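Local coordinates for protein 3-methyladenine dna-glycosylase (Archaeoglobus fulgidus, PDB 2JHN) that is a DNA glycosylase of the HhH-GPD base excision repair superfamily, with an N-terminal domain resembling the TATA-box binding protein, at residues K7-W12 and E53-I58; G112-S117 and L227-G232; G232-P237 and R272-I277. The protein carries 1 engineered substitution. All blocks are in the same frame, centred on the assembly; numbering follows the deposited sequence. Where two conformers were deposited one is given.

Interaction 1 of 3, residues K7-W12 and E53-I58; sequences KHAVNW and ESERTI
K7 O sits over one face of the R56 guanidinium, with R56 NH1 3.3 Å from K7 O; an oxygen above the plane is poorly placed for the N-H groups, and this pair is not a hydrogen bond. R56 is instead paired with its neighbour: R56 NE meets E55 OE2 at 3.0 Å in a salt bridge, on the anti side of the carboxylate, and OE2 lies 31° out of the guanidinium plane. Alongside runs A9, whose CB touches the E55 side chain from CB to the carboxylate, coming to 3.6 Å from E55 CD. E55 reaches along A9 because its CG lies between the backbone N and the carbonyl carbon (chi1 69°) and the chain beyond is extended. At the other end I58 CD1 approaches the W12 ring obliquely, 3.7 Å from W12 CE3, and also reaches V10 CG1; W12 NE1 is held by G33 O. In the five-stranded antiparallel sheet of the TATA-box binding protein-like domain, a type I turn from S54 to T57 joins strands 44-54 and 57-62, and E53 and S54 both face T57 as a classic beta bulge. The 7-12 loop, leading from strand 2-5 to helix 12-17, crosses this hairpin end at nearly a right angle. There V10 N donates to E55 O at 3.0 Å (165°), while A9 CA makes a CA-H...O contact of 3.4 Å with E55 O. Water 1 lies 3.0 Å from both V10 O and S54 O and can bridge them. Within the loop, H8 ND1 donates in its ring plane to a lone pair of A9 O, 2.9 Å away.

Interaction 2 of 3, residues G112-S117 and L227-G232; sequences GLMSMS and LSIALG. Engineered in segment 227-232: I229 (natural residue Met).
M114 lays its sulfur against the side chain of I229, SD to CD1 3.8 Å, with I229 CB and CG2 only slightly farther from the same sulfur. The two chains meet at a slant: M114 bends at chi3 (67°), which turns CE aside and leaves the sulfur against the isoleucine. I229 is an engineered residue, methionine in the natural protein. F18 and F279 also touch M114, and F282 touches I229. On the backbone, M114 N donates to I229 O at 2.8 Å with an angle of 170°. L113 CA lies 3.4 Å from I229 O, and the L113 side chain reaches past this carbonyl to the residues just past the helix end, where L113 CD2 packs 3.6 Å from G232 N. Residue 232 is glycine with a positive phi of 70°, the first to leave helical geometry after helix 220-229. That helix is the second of the helix-hairpin-helix motif of the HhH-GPD fold, whose hairpin region binds a sodium ion at T213, F215 and I218; the contact thus sets the end of the motif against the loop that leads into helix 118-127. L113 O, in that loop, is hydrogen-bonded to a glycerol molecule that probably comes from the crystallisation liquor. The remaining link is largely through water. S115 OG touches A230 CB at 3.6 Å, and the same hydroxyl holds two waters: water 2 is 2.7 Å from S115 OG and donates to A230 O, whereas water 3, also bonded to S115 OG, donates only weakly to I229 O at 3.1 Å.

Interaction 3 of 3, residues G232-P237 and R272-I277; sequences GKNVFP and RFARDI
An irregular segment, 232-237, passes the start of helix 274-287, coming closest at N234 and R275, whose CA atoms are 5.2 Å apart. It follows the second helix of the helix-hairpin-helix motif, 220-229, and leads to helix 241-251. F273 occupies the N-cap position of the helix at 274, and N234 centres an inverse gamma turn. With CG anti to the backbone N (chi1 -166°), the N234 amide reaches the first helical turn: OD1 accepts from R275 N at 3.0 Å, a bent bond of 137°, and ND2 donates to G271 O. The two bonds together restrict the rotation of the amide. A274 CB lies between this amide and F236, 3.9 Å from F236 CD1; A274 O lies at the edge of the F236 ring, near its plane. F270 meets that ring edge-to-face. R275 runs back along the loop, with CD 3.3 Å from K233 O and one guanidinium face under G232 CA. R275 NH1 is bonded to S228 O and G112 O. Water 4 donates to G232 O at 2.7 Å and accepts a weak bond from R275 NE at 3.3 Å.

In the fold
The three contacts come in series along the chain. Interaction 1 lies at the turn between strands 44-54 and 57-62 of the five-stranded sheet, its centre about 22 Å from that of interaction 2 and about 24 Å from that of interaction 3, touching neither. Interactions 2 and 3 are neighbours, with centres about 11 Å apart. They share G232, just past the end of helix 220-229, and L227 O is probably hydrogen-bonded to K233 N, 2.9 Å away. This helix end joins the loop before helix 118-127, the helix-hairpin-helix motif and the start of helix 274-287; interaction 2 is near the middle of the molecule, interaction 3 farther out, and interaction 1 in the outlying sheet domain.

Interaction 1 of 3, residues K7-W12 and E53-I58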
loop_
_atom_site.group_PDB
_atom_site.type_symbol
_atom_site.label_atom_id
_atom_site.label_comp_id
_atom_site.label_asym_id
_atom_site.label_seq_id
_atom_site.Cartn_x
_atom_site.Cartn_y
_atom_site.Cartn_z
ATOM N N LYS A 7 8.686 -14.352 -14.359
ATOM C CA LYS A 7 9.712 -15.413 -14.324
ATOM C C LYS A 7 9.409 -16.470 -13.261
ATOM O O LYS A 7 9.738 -17.650 -13.431
ATOM C CB LYS A 7 11.132 -14.836 -14.163
ATOM C CG LYS A 7 12.238 -15.832 -14.518
ATOM C CD LYS A 7 13.618 -15.327 -14.147
ATOM C CE LYS A 7 14.658 -16.428 -14.298
ATOM N NZ LYS A 7 15.989 -16.028 -13.738
ATOM N N HIS A 8 8.715 -16.060 -12.199
ATOM C CA HIS A 8 8.440 -16.892 -11.035
ATOM C C HIS A 8 6.919 -16.940 -10.762
ATOM O O HIS A 8 6.222 -15.972 -11.068
ATOM C CB HIS A 8 9.204 -16.279 -9.855
ATOM C CG HIS A 8 9.324 -17.175 -8.660
ATOM N ND1 HIS A 8 8.265 -17.439 -7.818
ATOM C CD2 HIS A 8 10.388 -17.836 -8.144
ATOM C CE1 HIS A 8 8.664 -18.243 -6.847
ATOM N NE2 HIS A 8 9.951 -18.495 -7.020
ATOM N N ALA A 9 6.392 -18.035 -10.202
ATOM C CA ALA A 9 4.957 -18.087 -9.837
ATOM C C ALA A 9 4.630 -17.051 -8.746
ATOM O O ALA A 9 5.483 -16.718 -7.913
ATOM C CB ALA A 9 4.543 -19.478 -9.375
ATOM N N VAL A 10 3.412 -16.526 -8.784
ATOM C CA VAL A 10 2.892 -15.664 -7.720
ATOM C C VAL A 10 1.590 -16.302 -7.259
ATOM O O VAL A 10 0.827 -16.863 -8.070
ATOM C CB VAL A 10 2.692 -14.215 -8.231
ATOM C CG1 VAL A 10 1.566 -14.147 -9.257
ATOM C CG2 VAL A 10 2.451 -13.229 -7.076
ATOM N N ASN A 11 1.361 -16.288 -5.958
ATOM C CA ASN A 11 0.102 -16.717 -5.414
ATOM C C ASN A 11 -0.858 -15.522 -5.390
ATOM O O ASN A 11 -0.785 -14.684 -4.498
ATOM C CB ASN A 11 0.294 -17.295 -4.019
ATOM C CG ASN A 11 -0.970 -17.903 -3.474
ATOM O OD1 ASN A 11 -1.997 -17.257 -3.411
ATOM N ND2 ASN A 11 -0.907 -19.182 -3.099
ATOM N N TRP A 12 -1.749 -15.462 -6.379
ATOM C CA TRP A 12 -2.696 -14.356 -6.505
ATOM C C TRP A 12 -3.627 -14.255 -5.308
ATOM O O TRP A 12 -3.957 -13.154 -4.860
ATOM C CB TRP A 12 -3.509 -14.505 -7.793
ATOM C CG TRP A 12 -4.385 -13.325 -8.111
ATOM C CD1 TRP A 12 -5.751 -13.232 -7.948
ATOM C CD2 TRP A 12 -3.960 -12.077 -8.654
ATOM N NE1 TRP A 12 -6.193 -11.984 -8.347
ATOM C CE2 TRP A 12 -5.117 -11.266 -8.803
ATOM C CE3 TRP A 12 -2.712 -11.558 -9.032
ATOM C CZ2 TRP A 12 -5.059 -9.959 -9.319
ATOM C CZ3 TRP A 12 -2.653 -10.239 -9.539
ATOM C CH2 TRP A 12 -3.816 -9.467 -9.675
ATOM N N GLU A 53 -4.212 -15.790 -15.341
ATOM C CA GLU A 53 -4.666 -16.921 -16.151
ATOM C C GLU A 53 -3.858 -18.192 -15.831
ATOM O O GLU A 53 -4.313 -19.317 -16.099
ATOM C CB GLU A 53 -4.762 -16.570 -17.637
ATOM C CG GLU A 53 -3.555 -16.861 -18.437
ATOM C CD GLU A 53 -3.690 -16.454 -19.895
ATOM O OE1 GLU A 53 -4.813 -16.247 -20.430
ATOM O OE2 GLU A 53 -2.639 -16.280 -20.504
ATOM N N SER A 54 -2.686 -17.997 -15.223
ATOM C CA SER A 54 -1.855 -19.095 -14.703
ATOM C C SER A 54 -0.959 -18.583 -13.585
ATOM O O SER A 54 -0.920 -17.373 -13.323
ATOM C CB SER A 54 -0.985 -19.699 -15.810
ATOM O OG SER A 54 0.070 -18.829 -16.207
ATOM N N GLU A 55 -0.215 -19.494 -12.952
ATOM C CA GLU A 55 0.734 -19.126 -11.892
ATOM C C GLU A 55 1.695 -17.994 -12.274
ATOM O O GLU A 55 2.103 -17.207 -11.399
ATOM C CB GLU A 55 1.509 -20.361 -11.379
ATOM C CG GLU A 55 2.512 -20.990 -12.364
ATOM C CD GLU A 55 3.489 -21.974 -11.690
ATOM O OE1 GLU A 55 3.108 -22.575 -10.652
ATOM O OE2 GLU A 55 4.636 -22.134 -12.190
ATOM N N ARG A 56 2.046 -17.908 -13.566
ATOM C CA ARG A 56 3.056 -16.982 -14.052
ATOM C C ARG A 56 2.562 -15.945 -15.056
ATOM O O ARG A 56 3.372 -15.269 -15.686
ATOM C CB ARG A 56 4.243 -17.738 -14.664
ATOM C CG ARG A 56 4.954 -18.619 -13.670
ATOM C CD ARG A 56 6.220 -19.241 -14.227
ATOM N NE ARG A 56 6.666 -20.271 -13.291
ATOM C CZ ARG A 56 7.830 -20.909 -13.348
ATOM N NH1 ARG A 56 8.710 -20.641 -14.312
ATOM N NH2 ARG A 56 8.111 -21.820 -12.423
ATOM N N THR A 57 1.246 -15.801 -15.192
ATOM C CA THR A 57 0.696 -14.885 -16.191
ATOM C C THR A 57 -0.473 -14.126 -15.618
ATOM O O THR A 57 -1.468 -14.726 -15.238
ATOM C CB THR A 57 0.213 -15.631 -17.468
ATOM O OG1 THR A 57 1.295 -16.378 -18.014
ATOM C CG2 THR A 57 -0.293 -14.635 -18.521
ATOM N N ILE A 58 -0.352 -12.802 -15.586
ATOM C CA ILE A 58 -1.444 -11.948 -15.136
ATOM C C ILE A 58 -2.037 -11.254 -16.368
ATOM O O ILE A 58 -1.343 -10.561 -17.108
ATOM C CB ILE A 58 -0.963 -10.877 -14.076
ATOM C CG1 ILE A 58 -0.265 -11.542 -12.869
ATOM C CG2 ILE A 58 -2.127 -9.950 -13.647
ATOM C CD1 ILE A 58 -1.065 -12.650 -12.134
HETATM O O HOH W 1 -0.891 -16.301 -10.511
#

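Interaction 2 of 3, residues G112-S117 and L227-G232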
loop_
_atom_site.group_PDB
_atom_site.type_symbol
_atom_site.label_atom_id
_atom_site.label_comp_id
_atom_site.label_asym_id
_atom_site.label_seq_id
_atom_site.Cartn_x
_atom_site.Cartn_y
_atom_site.Cartn_z
ATOM N N GLY A 112 4.421 -5.052 -2.908
ATOM C CA GLY A 112 3.989 -3.983 -3.829
ATOM C C GLY A 112 4.011 -2.621 -3.140
ATOM O O GLY A 112 4.945 -2.314 -2.363
ATOM N N LEU A 113 2.982 -1.820 -3.423
ATOM C CA LEU A 113 2.762 -0.543 -2.746
ATOM C C LEU A 113 1.322 -0.537 -2.246
ATOM O O LEU A 113 0.507 -1.377 -2.675
ATOM C CB LEU A 113 2.987 0.636 -3.717
ATOM C CG LEU A 113 4.419 0.798 -4.258
ATOM C CD1 LEU A 113 4.380 1.827 -5.404
ATOM C CD2 LEU A 113 5.343 1.264 -3.124
ATOM N N MET A 114 1.012 0.379 -1.333
ATOM C CA MET A 114 -0.369 0.471 -0.853
ATOM C C MET A 114 -1.164 1.685 -1.430
ATOM O O MET A 114 -2.260 2.026 -0.921
ATOM C CB MET A 114 -0.395 0.377 0.677
ATOM C CG MET A 114 0.099 -0.988 1.181
ATOM S SD MET A 114 0.198 -1.136 2.958
ATOM C CE MET A 114 -1.545 -1.048 3.379
ATOM N N SER A 115 -0.616 2.285 -2.495
ATOM C CA SER A 115 -1.227 3.399 -3.221
ATOM C C SER A 115 -0.728 3.450 -4.678
ATOM O O SER A 115 0.372 2.983 -4.986
ATOM C CB SER A 115 -0.911 4.730 -2.527
ATOM O OG SER A 115 0.498 4.976 -2.454
ATOM N N MET A 116 -1.530 4.046 -5.557
ATOM C CA MET A 116 -1.142 4.218 -6.960
ATOM C C MET A 116 -0.719 5.660 -7.303
ATOM O O MET A 116 -0.585 6.021 -8.482
ATOM C CB MET A 116 -2.252 3.727 -7.894
ATOM C CG MET A 116 -2.706 2.287 -7.607
ATOM S SD MET A 116 -2.972 1.306 -9.109
ATOM C CE MET A 116 -1.332 1.445 -9.814
ATOM N N SER A 117 -0.526 6.474 -6.263
ATOM C CA SER A 117 0.113 7.794 -6.392
ATOM C C SER A 117 0.659 8.195 -5.027
ATOM O O SER A 117 0.169 7.723 -3.991
ATOM C CB SER A 117 -0.867 8.888 -6.888
ATOM O OG SER A 117 -1.852 9.250 -5.903
ATOM N N LEU A 227 7.234 6.471 3.352
ATOM C CA LEU A 227 8.455 6.132 2.660
ATOM C C LEU A 227 8.454 4.665 2.182
ATOM O O LEU A 227 8.808 4.380 1.049
ATOM C CB LEU A 227 9.676 6.401 3.554
ATOM C CG LEU A 227 10.125 7.888 3.461
ATOM C CD1 LEU A 227 10.954 8.276 4.660
ATOM C CD2 LEU A 227 10.947 8.065 2.190
ATOM N N SER A 228 8.027 3.773 3.047
ATOM C CA SER A 228 8.055 2.332 2.730
ATOM C C SER A 228 6.851 1.898 1.883
ATOM O O SER A 228 7.024 1.261 0.827
ATOM C CB SER A 228 8.135 1.512 4.017
ATOM O OG SER A 228 7.145 1.886 4.954
ATOM N N ILE A 229 5.655 2.226 2.338
ATOM C CA ILE A 229 4.437 1.690 1.703
ATOM C C ILE A 229 3.935 2.461 0.482
ATOM O O ILE A 229 3.196 1.881 -0.333
ATOM C CB ILE A 229 3.272 1.371 2.721
ATOM C CG1 ILE A 229 2.483 2.627 3.113
ATOM C CG2 ILE A 229 3.803 0.587 3.954
ATOM C CD1 ILE A 229 1.168 2.353 3.946
ATOM N N ALA A 230 4.325 3.732 0.349
ATOM C CA ALA A 230 3.922 4.585 -0.779
ATOM C C ALA A 230 5.067 4.914 -1.747
ATOM O O ALA A 230 4.852 4.953 -2.972
ATOM C CB ALA A 230 3.249 5.880 -0.281
ATOM N N LEU A 231 6.266 5.124 -1.211
ATOM C CA LEU A 231 7.419 5.578 -1.969
ATOM C C LEU A 231 8.331 4.442 -2.410
ATOM O O LEU A 231 9.220 4.653 -3.234
ATOM C CB LEU A 231 8.218 6.651 -1.185
ATOM C CG LEU A 231 7.468 7.944 -0.871
ATOM C CD1 LEU A 231 8.397 9.076 -0.496
ATOM C CD2 LEU A 231 6.564 8.355 -2.060
ATOM N N GLY A 232 8.114 3.250 -1.868
ATOM C CA GLY A 232 8.950 2.080 -2.206
ATOM C C GLY A 232 10.401 2.103 -1.695
ATOM O O GLY A 232 11.267 1.380 -2.224
HETATM O O HOH W 2 2.554 5.706 -4.090
HETATM O O HOH W 3 0.711 3.762 0.122
#

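Interaction 3 of 3, residues G232-P237 and R272-I277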
loop_
_atom_site.group_PDB
_atom_site.type_symbol
_atom_site.label_atom_id
_atom_site.label_comp_id
_atom_site.label_asym_id
_atom_site.label_seq_id
_atom_site.Cartn_x
_atom_site.Cartn_y
_atom_site.Cartn_z
ATOM N N GLY A 232 8.114 3.250 -1.868
ATOM C CA GLY A 232 8.950 2.080 -2.206
ATOM C C GLY A 232 10.401 2.103 -1.695
ATOM O O GLY A 232 11.267 1.380 -2.224
ATOM N N LYS A 233 10.666 2.898 -0.658
ATOM C CA LYS A 233 12.016 3.006 -0.074
ATOM C C LYS A 233 12.219 2.061 1.087
ATOM O O LYS A 233 11.279 1.755 1.833
ATOM C CB LYS A 233 12.332 4.431 0.392
ATOM C CG LYS A 233 12.115 5.540 -0.650
ATOM C CD LYS A 233 12.968 5.399 -1.884
ATOM C CE LYS A 233 12.893 6.660 -2.716
ATOM N NZ LYS A 233 13.410 6.434 -4.074
ATOM N N ASN A 234 13.461 1.623 1.253
ATOM C CA ASN A 234 13.797 0.678 2.300
ATOM C C ASN A 234 13.992 1.382 3.651
ATOM O O ASN A 234 15.108 1.446 4.201
ATOM C CB ASN A 234 15.028 -0.130 1.902
ATOM C CG ASN A 234 15.232 -1.349 2.788
ATOM O OD1 ASN A 234 14.262 -1.951 3.249
ATOM N ND2 ASN A 234 16.487 -1.704 3.038
ATOM N N VAL A 235 12.894 1.927 4.169
ATOM C CA VAL A 235 12.879 2.622 5.437
ATOM C C VAL A 235 11.938 1.810 6.318
ATOM O O VAL A 235 10.819 1.478 5.912
ATOM C CB VAL A 235 12.413 4.084 5.245
ATOM C CG1 VAL A 235 12.193 4.782 6.565
ATOM C CG2 VAL A 235 13.447 4.848 4.389
ATOM N N PHE A 236 12.388 1.432 7.498
ATOM C CA PHE A 236 11.609 0.452 8.245
ATOM C C PHE A 236 10.892 1.161 9.383
ATOM O O PHE A 236 11.558 1.676 10.295
ATOM C CB PHE A 236 12.509 -0.686 8.747
ATOM C CG PHE A 236 11.740 -1.863 9.310
ATOM C CD1 PHE A 236 11.159 -2.813 8.447
ATOM C CD2 PHE A 236 11.603 -2.020 10.687
ATOM C CE1 PHE A 236 10.441 -3.921 8.968
ATOM C CE2 PHE A 236 10.892 -3.098 11.236
ATOM C CZ PHE A 236 10.310 -4.061 10.359
ATOM N N PRO A 237 9.538 1.203 9.333
ATOM C CA PRO A 237 8.731 1.977 10.303
ATOM C C PRO A 237 8.529 1.289 11.661
ATOM O O PRO A 237 7.451 0.737 11.957
ATOM C CB PRO A 237 7.400 2.174 9.570
ATOM C CG PRO A 237 7.267 0.917 8.730
ATOM C CD PRO A 237 8.683 0.501 8.346
ATOM N N ARG A 272 18.651 -5.306 3.107
ATOM C CA ARG A 272 18.133 -4.669 1.887
ATOM C C ARG A 272 16.674 -5.086 1.606
ATOM O O ARG A 272 15.999 -4.513 0.749
ATOM C CB ARG A 272 19.023 -4.981 0.677
ATOM C CG ARG A 272 19.081 -6.441 0.230
ATOM C CD ARG A 272 20.455 -6.728 -0.429
ATOM N NE ARG A 272 20.587 -8.087 -0.940
ATOM C CZ ARG A 272 21.021 -9.135 -0.239
ATOM N NH1 ARG A 272 21.367 -9.015 1.038
ATOM N NH2 ARG A 272 21.098 -10.324 -0.835
ATOM N N PHE A 273 16.225 -6.115 2.304
ATOM C CA PHE A 273 14.874 -6.674 2.110
ATOM C C PHE A 273 13.871 -6.258 3.184
ATOM O O PHE A 273 12.761 -6.805 3.240
ATOM C CB PHE A 273 14.947 -8.205 1.996
ATOM C CG PHE A 273 15.587 -8.671 0.730
ATOM C CD1 PHE A 273 14.984 -8.434 -0.515
ATOM C CD2 PHE A 273 16.816 -9.340 0.771
ATOM C CE1 PHE A 273 15.597 -8.851 -1.694
ATOM C CE2 PHE A 273 17.424 -9.756 -0.418
ATOM C CZ PHE A 273 16.835 -9.528 -1.630
ATOM N N ALA A 274 14.227 -5.269 4.009
ATOM C CA ALA A 274 13.345 -4.844 5.116
ATOM C C ALA A 274 11.934 -4.434 4.633
ATOM O O ALA A 274 10.937 -4.770 5.288
ATOM C CB ALA A 274 13.963 -3.700 5.924
ATOM N N ARG A 275 11.871 -3.710 3.498
ATOM C CA ARG A 275 10.555 -3.282 2.927
ATOM C C ARG A 275 9.655 -4.460 2.489
ATOM O O ARG A 275 8.450 -4.411 2.656
ATOM C CB ARG A 275 10.749 -2.287 1.762
ATOM C CG ARG A 275 9.532 -1.347 1.553
ATOM C CD ARG A 275 9.655 -0.583 0.233
ATOM N NE ARG A 275 9.355 -1.464 -0.889
ATOM C CZ ARG A 275 8.125 -1.745 -1.302
ATOM N NH1 ARG A 275 7.079 -1.189 -0.704
ATOM N NH2 ARG A 275 7.941 -2.601 -2.306
ATOM N N ASP A 276 10.247 -5.519 1.927
ATOM C CA ASP A 276 9.486 -6.716 1.568
ATOM C C ASP A 276 9.053 -7.452 2.827
ATOM O O ASP A 276 7.888 -7.846 2.993
ATOM C CB ASP A 276 10.387 -7.640 0.724
ATOM C CG ASP A 276 10.825 -6.994 -0.553
ATOM O OD1 ASP A 276 10.006 -6.923 -1.490
ATOM O OD2 ASP A 276 12.007 -6.563 -0.634
ATOM N N ILE A 277 9.992 -7.620 3.750
ATOM C CA ILE A 277 9.663 -8.292 5.021
ATOM C C ILE A 277 8.569 -7.548 5.805
ATOM O O ILE A 277 7.744 -8.152 6.479
ATOM C CB ILE A 277 10.958 -8.514 5.869
ATOM C CG1 ILE A 277 11.885 -9.477 5.109
ATOM C CG2 ILE A 277 10.624 -8.986 7.313
ATOM C CD1 ILE A 277 13.355 -9.450 5.608
HETATM O O HOH W 4 10.976 -0.882 -3.685
#